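Local coordinates for protein cysteine desulfurase (Stenotrophomonas maltophilia, PDB 6WCI) that probably removes sulfur from L-cysteine with the help of pyridoxal 5'-phosphate, leaving L-alanine and passing the sulfur to a carrier, at residues 33-38 with 53-58; 46-51 with 409-414; 58-63 with 307-312; 65-70 with 299-304; 227-232 with 316-321. All blocks are in the same frame, centred on the assembly; numbering follows the deposited sequence. Where two conformers were deposited one is given.

Contact 1 of 5, residues 33-38 with 53-58; sequences FPLLMR and TGQKPV
Phe33 and Pro57 meet where two loops of the class-V aminotransferase fold come together, one before strand 39-40 and one leading into helix 58-70. Pro57, the N-cap residue of that helix, lies side by side with the phenyl ring. Its CB sits over a ring face, 4.2 Å from the Phe33 centroid and 20° off the normal, a CH-pi contact. Pro57 CD is 3.6 Å from Phe33 CE2. The carbonyl O of Gln55 lies at the ring edge, 3.6 Å from Phe33 CE2. The second subunit reaches both loops here; Gln55 NE2 is hydrogen-bonded to the O of its Asn72. The Gln55 chain bends at chi2 (-55°) and crosses Leu35 at about a right angle. This puts Gln55 OE1 3.3 Å from Leu35 CD1. A water joins the backbones: it accepts from Leu35 N at 3.1 Å and donates to Lys56 O at 2.6 Å. Lys56 sends its CB away from segment 33-38, and its NZ donates to the carbonyl oxygens of Gly54 and Gly249.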
# COMPACT_ATOMS: atom_id res chain seq x y z
N PHE B 33 16.62 -18.00 6.60
CA PHE B 33 16.62 -16.88 5.67
C PHE B 33 17.28 -17.31 4.37
O PHE B 33 18.51 -17.23 4.24
CB PHE B 33 17.34 -15.68 6.28
CG PHE B 33 16.63 -15.11 7.49
CD1 PHE B 33 16.77 -15.70 8.74
CD2 PHE B 33 15.83 -13.98 7.37
CE1 PHE B 33 16.11 -15.17 9.86
CE2 PHE B 33 15.17 -13.43 8.48
CZ PHE B 33 15.31 -14.03 9.72
N PRO B 34 16.52 -17.75 3.36
CA PRO B 34 17.15 -18.40 2.21
C PRO B 34 18.02 -17.47 1.37
O PRO B 34 18.97 -17.95 0.75
CB PRO B 34 15.96 -18.94 1.40
CG PRO B 34 14.81 -18.06 1.80
CD PRO B 34 15.05 -17.72 3.25
N LEU B 35 17.75 -16.16 1.37
CA LEU B 35 18.52 -15.25 0.52
C LEU B 35 19.99 -15.18 0.93
O LEU B 35 20.87 -15.02 0.07
CB LEU B 35 17.90 -13.86 0.53
CG LEU B 35 18.58 -12.74 -0.27
CD1 LEU B 35 17.54 -11.78 -0.80
CD2 LEU B 35 19.65 -11.96 0.54
N LEU B 36 20.28 -15.28 2.23
CA LEU B 36 21.65 -15.18 2.72
C LEU B 36 22.57 -16.24 2.11
O LEU B 36 23.79 -16.13 2.26
CB LEU B 36 21.66 -15.28 4.25
CG LEU B 36 20.73 -14.29 4.96
CD1 LEU B 36 20.74 -14.46 6.48
CD2 LEU B 36 21.07 -12.86 4.60
N MET B 37 22.03 -17.25 1.42
CA MET B 37 22.82 -18.30 0.79
C MET B 37 23.44 -17.85 -0.53
O MET B 37 24.41 -18.47 -0.99
CB MET B 37 21.96 -19.55 0.58
CG MET B 37 22.73 -20.83 0.28
SD MET B 37 21.71 -22.33 0.33
CE MET B 37 21.25 -22.34 2.07
N ARG B 38 22.96 -16.76 -1.12
CA ARG B 38 23.38 -16.42 -2.48
C ARG B 38 24.76 -15.77 -2.50
O ARG B 38 25.29 -15.30 -1.49
CB ARG B 38 22.39 -15.48 -3.15
CG ARG B 38 22.35 -14.08 -2.53
CD ARG B 38 21.75 -13.08 -3.51
NE ARG B 38 22.66 -12.81 -4.62
CZ ARG B 38 22.36 -12.04 -5.65
NH1 ARG B 38 21.16 -11.46 -5.72
NH2 ARG B 38 23.25 -11.83 -6.62
N THR B 53 16.34 -2.19 4.30
CA THR B 53 15.25 -3.15 4.38
C THR B 53 15.81 -4.45 4.93
O THR B 53 16.98 -4.78 4.72
CB THR B 53 14.59 -3.40 3.01
OG1 THR B 53 13.35 -4.08 3.21
CG2 THR B 53 15.48 -4.29 2.13
N GLY B 54 14.97 -5.19 5.65
CA GLY B 54 15.38 -6.45 6.21
C GLY B 54 15.08 -7.64 5.31
O GLY B 54 14.28 -7.58 4.38
N GLN B 55 15.76 -8.76 5.57
CA GLN B 55 15.53 -9.96 4.80
C GLN B 55 14.45 -10.80 5.47
O GLN B 55 14.11 -10.59 6.63
CB GLN B 55 16.83 -10.76 4.65
CG GLN B 55 17.95 -10.00 3.95
CD GLN B 55 17.53 -9.48 2.59
OE1 GLN B 55 16.69 -10.06 1.92
NE2 GLN B 55 18.11 -8.35 2.19
N LYS B 56 13.94 -11.78 4.72
CA LYS B 56 12.72 -12.42 5.20
C LYS B 56 12.98 -13.87 5.58
O LYS B 56 13.75 -14.56 4.89
CB LYS B 56 11.60 -12.37 4.14
CG LYS B 56 11.53 -11.08 3.32
CD LYS B 56 11.37 -9.84 4.16
CE LYS B 56 11.35 -8.62 3.27
NZ LYS B 56 11.37 -7.33 4.01
N PRO B 57 12.37 -14.35 6.65
CA PRO B 57 12.42 -15.79 6.95
C PRO B 57 11.49 -16.56 6.03
O PRO B 57 10.52 -16.03 5.48
CB PRO B 57 11.96 -15.88 8.41
CG PRO B 57 11.11 -14.66 8.60
CD PRO B 57 11.67 -13.59 7.71
N VAL B 58 11.80 -17.85 5.88
CA VAL B 58 11.06 -18.68 4.94
C VAL B 58 9.60 -18.83 5.36
O VAL B 58 8.73 -19.08 4.52
CB VAL B 58 11.77 -20.03 4.78
CG1 VAL B 58 11.45 -20.95 5.96
CG2 VAL B 58 11.38 -20.65 3.46
O HOH W 1 15.82 -14.60 3.24

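Contact 2 of 5, residues 46-51 with 409-414; sequences VYFDNA and AEIERF
Phe48 and Phe414 meet obliquely, with ring centroids 5.3 Å apart and planes at 33°. The closest atoms are Phe48 CD2 and Phe414 CD2, at 3.3 Å. Phe414 reaches the strand side because its CG is anti to the backbone N (chi1 173°). The far rim of the Phe48 ring points at the helix backbone: CZ lies 4.0 Å from Ile411 N, which sits near the ring plane. Glu410 OE1 is also at this edge, 3.9 Å from Phe48 CE1, with the carboxylate plane turned 81° from the ring. Val46 and Glu410 lie alongside each other, pointing opposite ways, with Val46 CG1 4.1 Å from Glu410 CB. The Glu410 carboxylate forms a salt bridge with Arg30 through OE2. A water also lies 3.0 Å from Glu410 OE2 and accepts from Tyr47 N. Helix 408-422 thus packs against the end of strand 43-47, beside Val376 and Val378 of strand 376-381, while Phe332 of helix 318-336 touches both phenylalanine rings.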
# COMPACT_ATOMS: atom_id res chain seq x y z
N VAL B 46 27.40 -10.55 2.06
CA VAL B 46 27.42 -10.05 3.43
C VAL B 46 26.48 -8.85 3.45
O VAL B 46 26.87 -7.75 3.05
CB VAL B 46 28.83 -9.67 3.90
CG1 VAL B 46 28.77 -9.10 5.30
CG2 VAL B 46 29.76 -10.89 3.86
N TYR B 47 25.25 -9.07 3.90
CA TYR B 47 24.20 -8.05 3.81
C TYR B 47 24.20 -7.21 5.08
O TYR B 47 23.62 -7.58 6.09
CB TYR B 47 22.84 -8.70 3.58
CG TYR B 47 21.75 -7.68 3.33
CD1 TYR B 47 21.59 -7.09 2.09
CD2 TYR B 47 20.89 -7.28 4.36
CE1 TYR B 47 20.60 -6.15 1.86
CE2 TYR B 47 19.88 -6.34 4.13
CZ TYR B 47 19.75 -5.78 2.88
OH TYR B 47 18.78 -4.82 2.64
N PHE B 48 24.86 -6.06 5.01
CA PHE B 48 24.95 -5.13 6.14
C PHE B 48 24.14 -3.87 5.83
O PHE B 48 24.52 -2.76 6.21
CB PHE B 48 26.40 -4.78 6.46
CG PHE B 48 27.15 -5.85 7.25
CD1 PHE B 48 26.55 -7.06 7.58
CD2 PHE B 48 28.46 -5.63 7.65
CE1 PHE B 48 27.25 -8.03 8.30
CE2 PHE B 48 29.16 -6.59 8.37
CZ PHE B 48 28.56 -7.79 8.70
N ASP B 49 23.01 -4.03 5.12
CA ASP B 49 22.13 -2.92 4.79
C ASP B 49 20.71 -3.17 5.32
O ASP B 49 19.72 -2.85 4.67
CB ASP B 49 22.10 -2.67 3.29
CG ASP B 49 21.58 -1.29 2.94
OD1 ASP B 49 21.68 -0.40 3.80
OD2 ASP B 49 21.05 -1.10 1.82
N ASN B 50 20.62 -3.73 6.53
CA ASN B 50 19.32 -4.12 7.07
C ASN B 50 18.47 -2.92 7.44
O ASN B 50 17.24 -3.02 7.44
CB ASN B 50 19.52 -5.01 8.29
CG ASN B 50 20.18 -6.30 7.94
OD1 ASN B 50 19.55 -7.16 7.32
ND2 ASN B 50 21.45 -6.45 8.29
N ALA B 51 19.09 -1.79 7.78
CA ALA B 51 18.34 -0.58 8.06
C ALA B 51 17.65 -0.03 6.82
O ALA B 51 16.68 0.72 6.95
CB ALA B 51 19.25 0.47 8.68
N ALA B 409 31.46 -14.05 12.22
CA ALA B 409 32.33 -14.35 11.09
C ALA B 409 32.17 -13.32 9.98
O ALA B 409 33.17 -12.84 9.42
CB ALA B 409 32.03 -15.76 10.57
N GLU B 410 30.92 -12.97 9.64
CA GLU B 410 30.70 -11.92 8.65
C GLU B 410 31.35 -10.61 9.08
O GLU B 410 31.92 -9.90 8.25
CB GLU B 410 29.21 -11.71 8.42
CG GLU B 410 28.55 -12.75 7.52
CD GLU B 410 27.06 -12.53 7.46
OE1 GLU B 410 26.55 -11.86 8.38
OE2 GLU B 410 26.41 -13.00 6.49
N ILE B 411 31.23 -10.27 10.36
CA ILE B 411 31.89 -9.06 10.88
C ILE B 411 33.38 -9.09 10.54
O ILE B 411 33.94 -8.10 10.06
CB ILE B 411 31.66 -8.92 12.39
CG1 ILE B 411 30.20 -8.57 12.69
CG2 ILE B 411 32.58 -7.84 12.99
CD1 ILE B 411 29.82 -8.70 14.15
N GLU B 412 34.03 -10.23 10.78
CA GLU B 412 35.46 -10.32 10.50
C GLU B 412 35.74 -10.24 9.01
O GLU B 412 36.66 -9.54 8.58
CB GLU B 412 36.04 -11.60 11.10
CG GLU B 412 36.02 -11.65 12.63
CD GLU B 412 36.92 -10.60 13.29
OE1 GLU B 412 36.67 -10.25 14.46
OE2 GLU B 412 37.87 -10.13 12.64
N ARG B 413 34.94 -10.95 8.19
CA ARG B 413 35.05 -10.84 6.74
C ARG B 413 34.88 -9.40 6.28
O ARG B 413 35.53 -8.96 5.32
CB ARG B 413 34.01 -11.73 6.05
CG ARG B 413 34.16 -13.22 6.31
CD ARG B 413 33.21 -14.01 5.41
NE ARG B 413 33.32 -13.58 4.02
CZ ARG B 413 34.27 -14.00 3.19
NH1 ARG B 413 35.17 -14.87 3.61
NH2 ARG B 413 34.31 -13.55 1.94
N PHE B 414 33.97 -8.66 6.93
CA PHE B 414 33.75 -7.26 6.58
C PHE B 414 35.01 -6.43 6.79
O PHE B 414 35.42 -5.66 5.92
CB PHE B 414 32.58 -6.71 7.41
CG PHE B 414 32.35 -5.23 7.26
CD1 PHE B 414 33.09 -4.31 8.00
CD2 PHE B 414 31.38 -4.76 6.39
CE1 PHE B 414 32.87 -2.96 7.86
CE2 PHE B 414 31.15 -3.41 6.25
CZ PHE B 414 31.89 -2.50 6.98
O HOH W 2 24.54 -11.42 4.83

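Contact 3 of 5, residues 58-63 with 307-312; sequences VQVIGA and GVAADY
The Tyr312 ring and the Gln59 amide are the flat groups here, with planes 54° apart. The amide comes up to the CD1-CE1 side of the ring. Gln59 NE2 lies in the ring plane at its edge, and Gln59 OE1 is 3.5 Å from Tyr312 CE1 in an oblique position. The Gln59 chain bends at chi2 (82°) and crosses the tyrosine at about a right angle. Tyr312 OH is hydrogen-bonded to Asp32 OD2. The rest of the contact is made by methyl groups, which meet one another and the backbone. Val308 spreads its two methyls along helix 58-70: CG1 lies 3.6 Å from Gln59 O, and CG2 lies 3.6 Å from Ala63 CB. Val60 CG2 reaches across to Ala309, 3.4 Å from its N and 3.8 Å from its CB. Ala63 and Ala309 are small, consistent with the 8.6 Å between the segment axes; the helices run nearly antiparallel (162°). No hydrogen bond joins the two segments, so what they contribute to each other is van der Waals packing, mostly of methyls.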
# COMPACT_ATOMS: atom_id res chain seq x y z
N VAL B 58 11.80 -17.85 5.88
CA VAL B 58 11.06 -18.68 4.94
C VAL B 58 9.60 -18.83 5.36
O VAL B 58 8.73 -19.08 4.52
CB VAL B 58 11.77 -20.03 4.78
CG1 VAL B 58 11.45 -20.95 5.96
CG2 VAL B 58 11.38 -20.65 3.46
N GLN B 59 9.30 -18.69 6.66
CA GLN B 59 7.92 -18.73 7.13
C GLN B 59 7.11 -17.58 6.54
O GLN B 59 5.92 -17.75 6.22
CB GLN B 59 7.90 -18.69 8.66
CG GLN B 59 8.51 -19.89 9.35
CD GLN B 59 10.04 -19.83 9.47
OE1 GLN B 59 10.69 -18.96 8.90
NE2 GLN B 59 10.60 -20.77 10.22
N VAL B 60 7.72 -16.41 6.40
CA VAL B 60 7.04 -15.25 5.84
C VAL B 60 6.88 -15.40 4.33
O VAL B 60 5.80 -15.17 3.78
CB VAL B 60 7.80 -13.96 6.18
CG1 VAL B 60 7.27 -12.80 5.35
CG2 VAL B 60 7.70 -13.67 7.67
N ILE B 61 7.97 -15.76 3.65
CA ILE B 61 7.96 -15.90 2.20
C ILE B 61 6.92 -16.93 1.78
O ILE B 61 6.13 -16.70 0.86
CB ILE B 61 9.37 -16.26 1.70
CG1 ILE B 61 10.31 -15.08 1.87
CG2 ILE B 61 9.34 -16.75 0.25
CD1 ILE B 61 11.76 -15.38 1.61
N GLY B 62 6.91 -18.08 2.45
CA GLY B 62 5.93 -19.10 2.14
C GLY B 62 4.51 -18.74 2.55
O GLY B 62 3.55 -19.26 1.99
N ALA B 63 4.36 -17.85 3.54
CA ALA B 63 3.02 -17.39 3.89
C ALA B 63 2.41 -16.60 2.75
O ALA B 63 1.23 -16.78 2.40
CB ALA B 63 3.06 -16.54 5.16
N GLY B 307 1.97 -10.64 9.60
CA GLY B 307 1.57 -11.38 10.78
C GLY B 307 2.51 -12.52 11.12
O GLY B 307 2.84 -12.74 12.29
N VAL B 308 2.96 -13.25 10.10
CA VAL B 308 3.94 -14.32 10.36
C VAL B 308 5.27 -13.73 10.84
O VAL B 308 5.92 -14.30 11.73
CB VAL B 308 4.12 -15.19 9.11
CG1 VAL B 308 5.17 -16.26 9.36
CG2 VAL B 308 2.79 -15.86 8.72
N ALA B 309 5.69 -12.60 10.26
CA ALA B 309 6.91 -11.94 10.72
C ALA B 309 6.82 -11.58 12.20
O ALA B 309 7.76 -11.81 12.97
CB ALA B 309 7.19 -10.68 9.90
N ALA B 310 5.68 -11.00 12.61
CA ALA B 310 5.50 -10.65 14.01
C ALA B 310 5.57 -11.89 14.90
O ALA B 310 6.22 -11.88 15.95
CB ALA B 310 4.17 -9.92 14.20
N ASP B 311 4.91 -12.98 14.48
CA ASP B 311 4.95 -14.20 15.28
C ASP B 311 6.35 -14.80 15.30
O ASP B 311 6.78 -15.35 16.32
CB ASP B 311 3.93 -15.20 14.74
CG ASP B 311 3.92 -16.49 15.53
OD1 ASP B 311 3.52 -16.45 16.71
OD2 ASP B 311 4.33 -17.53 14.98
N TYR B 312 7.08 -14.69 14.19
CA TYR B 312 8.45 -15.20 14.16
C TYR B 312 9.32 -14.46 15.17
O TYR B 312 10.10 -15.09 15.90
CB TYR B 312 9.02 -15.08 12.75
CG TYR B 312 10.38 -15.71 12.55
CD1 TYR B 312 10.51 -17.03 12.11
CD2 TYR B 312 11.55 -14.98 12.77
CE1 TYR B 312 11.77 -17.62 11.92
CE2 TYR B 312 12.81 -15.57 12.59
CZ TYR B 312 12.91 -16.87 12.16
OH TYR B 312 14.16 -17.43 11.98

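Contact 4 of 5, residues 65-70 with 299-304; sequences DEFYRR and NIAGFI. With EDO (1,2-ethanediol), chain D.
Ile300 touches the Phe67 ring with its branch methyl: CG2 lies 3.4 Å from Phe67 CZ, and the two side chains cross at about a right angle. Just before it, Asn299 is the N-cap of helix 300-316. Its OD1 accepts from Gly302 N at 3.1 Å, with the donor well above the carbonyl plane. Asn299 N also donates to O1 of a 1,2-ethanediol, probably from the crystallisation liquor. Ala301 CB touches two aromatic side chains, 3.6 Å from Phe67 CD2 and 3.2 Å from Tyr68 OH. Here helix 58-70 crosses helix 300-316 at an antiparallel slant, segment axes at 137°. The second subunit closes in on this end of the pair: its Thr251 OG1 is hydrogen-bonded to Asn299 OD1 and Ala301 N, and its Thr251 N to Tyr68 OH. One turn on, Ile304 CD1 reaches Phe67 CD1 at 3.4 Å. With CG anti to the backbone N (chi1 172°), the Phe67 ring is carried toward these residues. The Phe67 and Tyr71 rings form an edge-to-face pair.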
# COMPACT_ATOMS: atom_id res chain seq x y z
N ASP B 65 3.35 -16.76 -0.43
CA ASP B 65 3.20 -17.66 -1.56
C ASP B 65 1.99 -18.56 -1.39
O ASP B 65 1.25 -18.81 -2.35
CB ASP B 65 4.48 -18.49 -1.72
CG ASP B 65 4.46 -19.35 -2.96
OD1 ASP B 65 4.82 -18.83 -4.04
OD2 ASP B 65 4.11 -20.53 -2.84
N GLU B 66 1.76 -19.04 -0.17
CA GLU B 66 0.63 -19.92 0.10
C GLU B 66 -0.69 -19.18 -0.08
O GLU B 66 -1.69 -19.77 -0.52
CB GLU B 66 0.74 -20.48 1.52
CG GLU B 66 -0.33 -21.51 1.86
CD GLU B 66 -0.54 -21.69 3.35
OE1 GLU B 66 -0.52 -20.67 4.08
OE2 GLU B 66 -0.73 -22.84 3.79
N PHE B 67 -0.73 -17.89 0.28
CA PHE B 67 -1.93 -17.11 0.09
C PHE B 67 -2.33 -17.06 -1.37
O PHE B 67 -3.48 -17.36 -1.73
CB PHE B 67 -1.75 -15.68 0.64
CG PHE B 67 -2.89 -14.77 0.30
CD1 PHE B 67 -4.10 -14.89 0.97
CD2 PHE B 67 -2.78 -13.83 -0.70
CE1 PHE B 67 -5.17 -14.06 0.65
CE2 PHE B 67 -3.84 -12.99 -1.02
CZ PHE B 67 -5.04 -13.12 -0.34
N TYR B 68 -1.39 -16.68 -2.25
CA TYR B 68 -1.75 -16.58 -3.66
C TYR B 68 -2.10 -17.94 -4.25
O TYR B 68 -2.95 -18.03 -5.14
CB TYR B 68 -0.62 -15.94 -4.46
CG TYR B 68 -0.40 -14.47 -4.17
CD1 TYR B 68 -1.45 -13.54 -4.26
CD2 TYR B 68 0.86 -14.01 -3.80
CE1 TYR B 68 -1.23 -12.20 -4.01
CE2 TYR B 68 1.09 -12.68 -3.54
CZ TYR B 68 0.04 -11.77 -3.63
OH TYR B 68 0.28 -10.44 -3.37
N ARG B 69 -1.46 -19.01 -3.77
CA ARG B 69 -1.67 -20.33 -4.36
C ARG B 69 -2.93 -21.02 -3.84
O ARG B 69 -3.46 -21.90 -4.53
CB ARG B 69 -0.47 -21.24 -4.08
CG ARG B 69 0.72 -20.95 -4.96
CD ARG B 69 1.91 -21.83 -4.58
NE ARG B 69 3.10 -21.42 -5.31
CZ ARG B 69 3.41 -21.85 -6.53
NH1 ARG B 69 2.62 -22.72 -7.16
NH2 ARG B 69 4.51 -21.41 -7.13
N ARG B 70 -3.39 -20.68 -2.64
CA ARG B 70 -4.32 -21.55 -1.93
C ARG B 70 -5.56 -20.88 -1.38
O ARG B 70 -6.56 -21.58 -1.18
CB ARG B 70 -3.60 -22.27 -0.78
CG ARG B 70 -2.49 -23.25 -1.22
CD ARG B 70 -3.09 -24.58 -1.62
NE ARG B 70 -3.85 -25.18 -0.53
CZ ARG B 70 -4.66 -26.22 -0.67
NH1 ARG B 70 -4.83 -26.77 -1.87
NH2 ARG B 70 -5.32 -26.70 0.38
N ASN B 299 -3.69 -4.58 1.52
CA ASN B 299 -2.61 -5.43 1.04
C ASN B 299 -2.75 -6.76 1.79
O ASN B 299 -2.05 -7.02 2.77
CB ASN B 299 -1.25 -4.78 1.28
CG ASN B 299 -0.10 -5.61 0.74
OD1 ASN B 299 -0.32 -6.61 0.06
ND2 ASN B 299 1.14 -5.21 1.06
N ILE B 300 -3.67 -7.59 1.31
CA ILE B 300 -4.02 -8.81 2.03
C ILE B 300 -2.81 -9.72 2.17
O ILE B 300 -2.53 -10.25 3.24
CB ILE B 300 -5.17 -9.56 1.33
CG1 ILE B 300 -6.41 -8.67 1.19
CG2 ILE B 300 -5.52 -10.77 2.12
CD1 ILE B 300 -7.49 -9.31 0.31
N ALA B 301 -2.11 -9.95 1.06
CA ALA B 301 -0.99 -10.88 1.08
C ALA B 301 0.13 -10.34 1.95
O ALA B 301 0.68 -11.05 2.79
CB ALA B 301 -0.49 -11.14 -0.34
N GLY B 302 0.46 -9.06 1.76
CA GLY B 302 1.51 -8.45 2.55
C GLY B 302 1.24 -8.53 4.04
O GLY B 302 2.13 -8.85 4.83
N PHE B 303 -0.00 -8.26 4.46
CA PHE B 303 -0.28 -8.28 5.89
C PHE B 303 -0.37 -9.69 6.45
O PHE B 303 -0.01 -9.91 7.61
CB PHE B 303 -1.53 -7.45 6.20
CG PHE B 303 -1.22 -6.00 6.31
CD1 PHE B 303 -0.56 -5.51 7.43
CD2 PHE B 303 -1.48 -5.14 5.26
CE1 PHE B 303 -0.21 -4.18 7.52
CE2 PHE B 303 -1.12 -3.81 5.35
CZ PHE B 303 -0.50 -3.33 6.49
N ILE B 304 -0.83 -10.66 5.67
CA ILE B 304 -0.73 -12.05 6.11
C ILE B 304 0.73 -12.42 6.38
O ILE B 304 1.06 -13.05 7.39
CB ILE B 304 -1.37 -12.99 5.09
CG1 ILE B 304 -2.89 -12.84 5.13
CG2 ILE B 304 -0.96 -14.46 5.35
CD1 ILE B 304 -3.55 -13.71 4.09
C1 EDO D . -4.06 -2.15 4.81
O1 EDO D . -3.45 -2.39 3.53
C2 EDO D . -5.48 -1.59 4.69
O2 EDO D . -5.53 -0.38 3.91

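Contact 5 of 5, residues 227-232 with 316-321; sequences HRKVDV and LGQENV
His227 meets Val321 through its backbone, with His227 O 4.2 Å from Val321 CG1. Its CB points away from segment 316-321, yet ND1 is hydrogen-bonded to Glu325, further along helix 318-336. At Arg228 the backbone again does the touching: its C lies 4.1 Å from Gln318 CB. The Arg228 guanidinium forms a salt bridge with Glu350 through NH2. Lys229 carries most of the contact. Its CB sits 3.5 Å from Gln318 CB, and the two side chains meet at a slant. With CG anti to the backbone N (chi1 -176°), the lysine chain runs out alongside Glu319, pointing the same way. Lys229 CD is 3.1 Å from Glu319 OE2, so the carboxylate lies against the aliphatic part of the chain. The chain bends at chi4, and NZ stays 4.9 Å from Glu319 OE2. The opposite charges may attract, but they do not touch. The contact joins the loop before helix 232-235 to the first turn of helix 318-336. Gly317, with positive phi, ends the preceding helix and is the N-cap of this one. At Val230 the link is through water: one water accepts from Val230 N at 2.9 Å and from Gln318 NE2 at 3.0 Å. The bend of Gln318 at chi2 (102°) helps bring its amide to that water. Asp231 then caps helix 232-235, with OD1 accepting from Ala234 N.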
# COMPACT_ATOMS: atom_id res chain seq x y z
N HIS B 227 14.43 -4.44 16.31
CA HIS B 227 15.69 -4.61 17.03
C HIS B 227 15.55 -4.72 18.54
O HIS B 227 16.52 -5.09 19.20
CB HIS B 227 16.64 -3.44 16.70
CG HIS B 227 16.93 -3.31 15.24
ND1 HIS B 227 17.80 -4.15 14.57
CD2 HIS B 227 16.46 -2.45 14.30
CE1 HIS B 227 17.86 -3.80 13.30
NE2 HIS B 227 17.06 -2.77 13.11
N ARG B 228 14.38 -4.42 19.10
CA ARG B 228 14.18 -4.50 20.53
C ARG B 228 12.71 -4.76 20.82
O ARG B 228 11.84 -4.53 19.98
CB ARG B 228 14.63 -3.22 21.23
CG ARG B 228 13.75 -2.04 20.87
CD ARG B 228 14.44 -0.73 21.17
NE ARG B 228 14.56 -0.50 22.61
CZ ARG B 228 15.68 -0.63 23.30
NH1 ARG B 228 16.81 -0.99 22.70
NH2 ARG B 228 15.68 -0.39 24.60
N LYS B 229 12.44 -5.23 22.04
CA LYS B 229 11.06 -5.37 22.47
C LYS B 229 10.48 -4.00 22.74
O LYS B 229 11.05 -3.22 23.50
CB LYS B 229 10.94 -6.25 23.72
CG LYS B 229 9.47 -6.45 24.09
CD LYS B 229 9.23 -7.61 25.05
CE LYS B 229 7.74 -7.85 25.24
NZ LYS B 229 7.00 -6.63 25.69
N VAL B 230 9.35 -3.70 22.10
CA VAL B 230 8.65 -2.46 22.34
C VAL B 230 7.27 -2.80 22.88
O VAL B 230 6.48 -3.49 22.22
CB VAL B 230 8.55 -1.58 21.08
CG1 VAL B 230 7.91 -0.25 21.43
CG2 VAL B 230 9.93 -1.35 20.49
N ASP B 231 7.01 -2.35 24.11
CA ASP B 231 5.67 -2.29 24.68
C ASP B 231 5.14 -0.90 24.35
O ASP B 231 5.39 0.07 25.07
CB ASP B 231 5.73 -2.55 26.19
CG ASP B 231 4.38 -2.45 26.87
OD1 ASP B 231 3.41 -1.94 26.26
OD2 ASP B 231 4.28 -2.88 28.04
N VAL B 232 4.41 -0.80 23.24
CA VAL B 232 3.98 0.51 22.77
C VAL B 232 3.09 1.20 23.81
O VAL B 232 3.19 2.41 24.02
CB VAL B 232 3.26 0.41 21.40
CG1 VAL B 232 2.66 1.74 21.02
CG2 VAL B 232 4.23 -0.05 20.32
N LEU B 316 11.15 -15.96 18.61
CA LEU B 316 12.55 -15.82 19.00
C LEU B 316 12.66 -15.18 20.37
O LEU B 316 13.50 -15.59 21.19
CB LEU B 316 13.31 -14.98 17.97
CG LEU B 316 13.51 -15.44 16.54
CD1 LEU B 316 14.65 -14.64 15.93
CD2 LEU B 316 13.77 -16.94 16.47
N GLY B 317 11.83 -14.19 20.64
CA GLY B 317 12.01 -13.35 21.80
C GLY B 317 12.69 -12.05 21.42
O GLY B 317 13.88 -12.04 21.10
N GLN B 318 11.93 -10.96 21.44
CA GLN B 318 12.49 -9.66 21.08
C GLN B 318 13.65 -9.29 22.00
O GLN B 318 14.65 -8.71 21.54
CB GLN B 318 11.40 -8.58 21.13
CG GLN B 318 10.15 -8.89 20.31
CD GLN B 318 8.98 -9.38 21.16
OE1 GLN B 318 9.12 -10.34 21.93
NE2 GLN B 318 7.82 -8.71 21.04
N GLU B 319 13.54 -9.61 23.29
CA GLU B 319 14.68 -9.41 24.19
C GLU B 319 15.88 -10.22 23.75
O GLU B 319 17.03 -9.75 23.84
CB GLU B 319 14.30 -9.78 25.63
CG GLU B 319 13.39 -8.80 26.32
CD GLU B 319 11.93 -9.22 26.29
OE1 GLU B 319 11.54 -10.01 25.40
OE2 GLU B 319 11.17 -8.76 27.17
N ASN B 320 15.66 -11.44 23.26
CA ASN B 320 16.77 -12.26 22.78
C ASN B 320 17.42 -11.63 21.56
O ASN B 320 18.64 -11.68 21.40
CB ASN B 320 16.28 -13.68 22.46
CG ASN B 320 15.90 -14.46 23.70
OD1 ASN B 320 16.55 -14.36 24.74
ND2 ASN B 320 14.83 -15.25 23.61
N VAL B 321 16.61 -11.03 20.68
CA VAL B 321 17.15 -10.36 19.50
C VAL B 321 17.99 -9.15 19.90
O VAL B 321 19.08 -8.93 19.36
CB VAL B 321 16.02 -9.96 18.55
CG1 VAL B 321 16.50 -8.91 17.57
CG2 VAL B 321 15.50 -11.17 17.79
O HOH W 3 7.93 -5.71 20.60

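In the fold
Contacts 3 and 4 lie about 11 Å apart between centres and both join helix 58-70 to helix 300-316. Contact 1, earlier in the chain, shares Val58 with contact 3, about 12 Å away. Contact 2 is about 13 Å from contact 1, and the two touch through Thr53 and Tyr47. It closes strand 43-47 onto the C-terminal helix 408-422, with contacts 3, 4 and 5 nested inside. Contacts 3 and 5 cross along the chain, centres about 16 Å apart, using successive helices 300-316 and 318-336. Contacts 2 to 4 tie N-terminal segments to later helices; contact 1 joins two early loops, and contact 5 links a loop to helix 318-336. Contacts 1 to 4 also reach the second subunit.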